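Local coordinates for lipoprotein (Bacillus anthracis, PDB 4JG9) that is of unknown function but is a putative lipoprotein, probably held at the cell surface by a lipid anchor, with a DUF4871 domain rich in beta strands, at residues I90-L95 / L145-P150; G102-I107 / W130-T135. All coordinates share one frame; numbering follows the deposited sequence.

Contact 1 of 2, residues I90-L95 / L145-P150; sequences IMWYFL and LTMSLP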
# COMPACT_ATOMS: atom_id res chain seq x y z
N ILE A 90 -16.44 -5.52 -8.63
CA ILE A 90 -16.91 -4.85 -9.84
C ILE A 90 -16.24 -5.42 -11.07
O ILE A 90 -15.02 -5.59 -11.12
CB ILE A 90 -16.70 -3.33 -9.75
CG1 ILE A 90 -17.53 -2.79 -8.58
CG2 ILE A 90 -17.12 -2.66 -11.06
CD1 ILE A 90 -17.44 -1.31 -8.34
N MSE A 91 -17.05 -5.74 -12.06
CA MSE A 91 -16.52 -6.31 -13.28
C MSE A 91 -15.79 -5.25 -14.12
O MSE A 91 -16.33 -4.16 -14.38
CB MSE A 91 -17.62 -7.02 -14.05
CG MSE A 91 -17.68 -8.53 -13.74
SE MSE A 91 -16.28 -9.45 -14.76
CE MSE A 91 -16.49 -8.26 -16.28
N TRP A 92 -14.56 -5.56 -14.49
CA TRP A 92 -13.79 -4.68 -15.36
C TRP A 92 -13.75 -5.23 -16.77
O TRP A 92 -13.77 -6.46 -16.96
CB TRP A 92 -12.39 -4.47 -14.82
CG TRP A 92 -12.36 -3.46 -13.73
CD1 TRP A 92 -12.93 -3.56 -12.49
CD2 TRP A 92 -11.72 -2.18 -13.77
NE1 TRP A 92 -12.70 -2.42 -11.76
CE2 TRP A 92 -11.95 -1.56 -12.52
CE3 TRP A 92 -10.97 -1.49 -14.74
CZ2 TRP A 92 -11.46 -0.28 -12.21
CZ3 TRP A 92 -10.49 -0.22 -14.42
CH2 TRP A 92 -10.74 0.36 -13.17
N TYR A 93 -13.72 -4.34 -17.76
CA TYR A 93 -13.79 -4.73 -19.16
C TYR A 93 -12.63 -4.14 -19.96
O TYR A 93 -12.38 -2.93 -19.92
CB TYR A 93 -15.11 -4.26 -19.77
CG TYR A 93 -16.34 -4.87 -19.13
CD1 TYR A 93 -16.91 -4.31 -18.00
CD2 TYR A 93 -16.94 -6.00 -19.68
CE1 TYR A 93 -18.05 -4.86 -17.42
CE2 TYR A 93 -18.08 -6.56 -19.10
CZ TYR A 93 -18.63 -5.98 -17.98
OH TYR A 93 -19.75 -6.53 -17.39
N PHE A 94 -11.95 -5.01 -20.71
CA PHE A 94 -10.79 -4.61 -21.50
C PHE A 94 -11.17 -4.50 -22.96
O PHE A 94 -11.03 -5.47 -23.72
CB PHE A 94 -9.64 -5.60 -21.28
CG PHE A 94 -9.34 -5.83 -19.83
CD1 PHE A 94 -8.74 -4.84 -19.08
CD2 PHE A 94 -9.72 -7.00 -19.21
CE1 PHE A 94 -8.49 -5.02 -17.75
CE2 PHE A 94 -9.47 -7.20 -17.88
CZ PHE A 94 -8.85 -6.21 -17.14
N LEU A 95 -11.65 -3.32 -23.33
CA LEU A 95 -12.25 -3.05 -24.63
C LEU A 95 -11.20 -2.94 -25.71
O LEU A 95 -11.46 -3.27 -26.88
CB LEU A 95 -13.06 -1.76 -24.56
CG LEU A 95 -13.96 -1.62 -23.32
CD1 LEU A 95 -14.57 -0.24 -23.25
CD2 LEU A 95 -15.06 -2.68 -23.35
N LEU A 145 -12.93 -7.39 -10.07
CA LEU A 145 -12.04 -6.80 -9.09
C LEU A 145 -12.82 -6.30 -7.89
O LEU A 145 -13.83 -5.58 -8.04
CB LEU A 145 -11.28 -5.63 -9.71
CG LEU A 145 -10.38 -5.98 -10.90
CD1 LEU A 145 -9.72 -4.71 -11.44
CD2 LEU A 145 -9.35 -7.00 -10.49
N THR A 146 -12.37 -6.65 -6.70
CA THR A 146 -13.03 -6.17 -5.50
C THR A 146 -12.32 -4.91 -5.01
O THR A 146 -11.10 -4.92 -4.75
CB THR A 146 -13.06 -7.25 -4.40
OG1 THR A 146 -13.74 -8.40 -4.91
CG2 THR A 146 -13.80 -6.75 -3.17
N MSE A 147 -13.08 -3.83 -4.89
CA MSE A 147 -12.50 -2.53 -4.57
C MSE A 147 -13.13 -1.91 -3.35
O MSE A 147 -14.26 -2.25 -2.99
CB MSE A 147 -12.68 -1.57 -5.74
CG MSE A 147 -12.22 -2.10 -7.07
SE MSE A 147 -12.37 -0.77 -8.51
CE MSE A 147 -14.22 -0.79 -8.72
N SER A 148 -12.42 -0.97 -2.75
CA SER A 148 -12.96 -0.18 -1.66
C SER A 148 -12.26 1.18 -1.61
O SER A 148 -11.04 1.24 -1.73
CB SER A 148 -12.79 -0.93 -0.33
OG SER A 148 -13.49 -0.27 0.72
N LEU A 149 -13.04 2.25 -1.47
CA LEU A 149 -12.51 3.60 -1.30
C LEU A 149 -12.80 4.08 0.12
O LEU A 149 -13.90 3.89 0.64
CB LEU A 149 -13.14 4.58 -2.29
CG LEU A 149 -12.63 4.64 -3.74
CD1 LEU A 149 -11.11 4.59 -3.73
CD2 LEU A 149 -13.23 3.54 -4.59
N PRO A 150 -11.80 4.71 0.76
CA PRO A 150 -11.90 5.08 2.18
C PRO A 150 -12.89 6.19 2.51
O PRO A 150 -13.32 6.26 3.66
CB PRO A 150 -10.47 5.54 2.52
CG PRO A 150 -9.85 5.90 1.22
CD PRO A 150 -10.47 5.00 0.19

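Contact 2 of 2, residues G102-I107 / W130-T135; sequences GKLSII and WTTSNT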
# COMPACT_ATOMS: atom_id res chain seq x y z
N GLY A 102 0.36 -7.76 -19.16
CA GLY A 102 1.04 -7.51 -17.89
C GLY A 102 0.12 -7.53 -16.68
O GLY A 102 -1.10 -7.62 -16.81
N LYS A 103 0.69 -7.43 -15.48
CA LYS A 103 -0.15 -7.31 -14.31
C LYS A 103 -0.82 -5.94 -14.35
O LYS A 103 -0.24 -4.96 -14.86
CB LYS A 103 0.66 -7.42 -13.01
CG LYS A 103 1.59 -8.60 -12.90
CD LYS A 103 0.88 -9.92 -12.81
CE LYS A 103 1.91 -10.98 -12.40
NZ LYS A 103 1.47 -12.33 -12.82
N LEU A 104 -2.03 -5.86 -13.82
CA LEU A 104 -2.78 -4.60 -13.83
C LEU A 104 -2.65 -3.89 -12.50
O LEU A 104 -2.87 -4.49 -11.44
CB LEU A 104 -4.26 -4.87 -14.12
CG LEU A 104 -5.21 -3.68 -14.14
CD1 LEU A 104 -5.06 -2.89 -15.42
CD2 LEU A 104 -6.63 -4.18 -13.99
N SER A 105 -2.27 -2.61 -12.55
CA SER A 105 -2.20 -1.79 -11.34
C SER A 105 -3.21 -0.64 -11.36
O SER A 105 -3.47 -0.02 -12.40
CB SER A 105 -0.79 -1.21 -11.13
OG SER A 105 0.21 -2.21 -11.16
N ILE A 106 -3.78 -0.37 -10.19
CA ILE A 106 -4.65 0.77 -10.04
C ILE A 106 -4.19 1.59 -8.85
O ILE A 106 -4.14 1.09 -7.72
CB ILE A 106 -6.10 0.36 -9.80
CG1 ILE A 106 -6.65 -0.34 -11.03
CG2 ILE A 106 -6.94 1.60 -9.51
CD1 ILE A 106 -7.93 -1.07 -10.75
N ILE A 107 -3.86 2.85 -9.10
CA ILE A 107 -3.43 3.76 -8.05
C ILE A 107 -4.41 4.92 -7.98
O ILE A 107 -4.54 5.68 -8.94
CB ILE A 107 -2.04 4.32 -8.37
CG1 ILE A 107 -1.03 3.18 -8.53
CG2 ILE A 107 -1.61 5.32 -7.30
CD1 ILE A 107 0.40 3.66 -8.69
N TRP A 130 -1.86 -2.81 -4.81
CA TRP A 130 -1.75 -1.91 -5.95
C TRP A 130 -2.10 -2.66 -7.23
O TRP A 130 -2.66 -2.08 -8.17
CB TRP A 130 -0.31 -1.40 -6.12
CG TRP A 130 0.30 -0.77 -4.90
CD1 TRP A 130 1.18 -1.35 -4.03
CD2 TRP A 130 0.13 0.58 -4.44
NE1 TRP A 130 1.55 -0.45 -3.05
CE2 TRP A 130 0.91 0.74 -3.28
CE3 TRP A 130 -0.62 1.67 -4.91
CZ2 TRP A 130 0.97 1.95 -2.57
CZ3 TRP A 130 -0.57 2.87 -4.19
CH2 TRP A 130 0.22 2.99 -3.03
N THR A 131 -1.73 -3.94 -7.25
CA THR A 131 -1.61 -4.68 -8.49
C THR A 131 -2.27 -6.06 -8.44
O THR A 131 -2.17 -6.76 -7.44
CB THR A 131 -0.10 -4.85 -8.82
OG1 THR A 131 0.50 -3.55 -8.89
CG2 THR A 131 0.13 -5.62 -10.12
N THR A 132 -2.92 -6.46 -9.53
CA THR A 132 -3.53 -7.78 -9.57
C THR A 132 -2.45 -8.85 -9.52
O THR A 132 -1.32 -8.59 -9.93
CB THR A 132 -4.32 -7.99 -10.86
OG1 THR A 132 -3.44 -7.87 -11.99
CG2 THR A 132 -5.45 -6.95 -10.96
N SER A 133 -2.77 -10.04 -9.01
CA SER A 133 -1.77 -11.10 -9.01
C SER A 133 -1.72 -11.74 -10.38
O SER A 133 -0.73 -12.39 -10.74
CB SER A 133 -2.04 -12.18 -7.96
OG SER A 133 -3.28 -12.82 -8.19
N ASN A 134 -2.78 -11.55 -11.15
CA ASN A 134 -2.84 -12.18 -12.47
C ASN A 134 -2.39 -11.26 -13.59
O ASN A 134 -2.43 -10.03 -13.47
CB ASN A 134 -4.25 -12.69 -12.75
CG ASN A 134 -5.25 -11.56 -12.86
OD1 ASN A 134 -5.52 -10.85 -11.89
ND2 ASN A 134 -5.84 -11.42 -14.05
N THR A 135 -1.96 -11.86 -14.69
CA THR A 135 -1.48 -11.12 -15.85
C THR A 135 -2.61 -11.04 -16.85
O THR A 135 -3.24 -12.06 -17.15
CB THR A 135 -0.32 -11.88 -16.51
OG1 THR A 135 0.73 -12.10 -15.55
CG2 THR A 135 0.21 -11.12 -17.72

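Contact 1 of 2, residues I90-L95 / L145-P150
L145 and I90 form an antiparallel hydrogen-bonded pair that joins strand 142-147 to strand 88-94 of a five-stranded antiparallel sheet. L145 N donates to I90 O (3.0 Å), while I90 N reaches L145 O in a nearly straight bond (2.7 Å, 178° at the hydrogen). The short strand segments 90-94 and 145-147 run at 125° to each other, well short of exactly antiparallel, and this is the sole bridged pair between the segments. On the buried side, L145 extends its CD1 methyl over one face of the W92 indole, a CH-pi contact 3.6 Å from the centroid of the five-membered ring and close to the ring normal. T146 turns away, its N bonded to Q122 OE1. M147, a selenomethionine, returns to the buried side and makes a Met-aromatic contact with the edge of the same indole: its SE lies 3.7 Å from W92 NE1 and 3.8 Å from W92 CZ2. I75 and M77 of strand 75-78 also touch W92. A bend at the last torsion of M147 (chi3 -73°) directs its methyl onto I90, where CE lies 3.3 Å from I90 CD1.

Contact 2 of 2, residues G102-I107 / W130-T135
The indole of W130 meets I107 obliquely through its six-membered ring: W130 CE3 lies 3.9 Å from I107 CG1, and W130 CZ3 is near I107 CG2. The ring's NE1 is bonded to P128 O of the second subunit. From here the segments run antiparallel, in the sheet built around strand 102-110. I106 N donates to W130 O (2.9 Å) and T132 N to L104 O (2.7 Å), bracketing the non-hydrogen-bonded pair S105 and T131. Their hydroxyls meet on one face of the sheet, S105 OG to T131 OG1 at 2.7 Å, and E127 of the second subunit binds the threonine oxygen as well. Beyond T132 the chain turns a corner, and a side chain takes over the role of a backbone carbonyl: T132 OG1 accepts from L104 N (3.1 Å) and donates to N134 O (2.8 Å) in that carbonyl's plane. A chi1 of 60° sets this hydroxyl between its own backbone N and carbonyl carbon, from where it reaches both L104 N and N134 O. At the exposed end K103, bent at chi2 (-68°), brings NZ to T135 OG1 (2.8 Å) and S133 O (3.0 Å). Where regular strand pairing gives out, the corner at S133 and N134 is therefore fastened to strand 102-110 through the hydroxyl of T132 and the amino group of K103, probably charged.

The two contacts belong to different antiparallel sheets, with centres about 11 Å apart, and meet through apolar side chains in the core. L145 of contact 1 makes most of these touches: its CD1 is 4.0 Å from L104 CD2, and its CD2 is 3.9 Å from T132 CG2. The W92 indole adds a further link, CZ2 lying 3.9 Å from I106 CD1. The strands of the two contacts also follow one another along the chain, strand 88-94 leading into 102-110 and strand 131-136 into 142-147. Both contacts also reach the second subunit: S148 O, past the paired part of contact 1, bonds N40 ND2 of that subunit, while contact 2 meets it around W130 and T131.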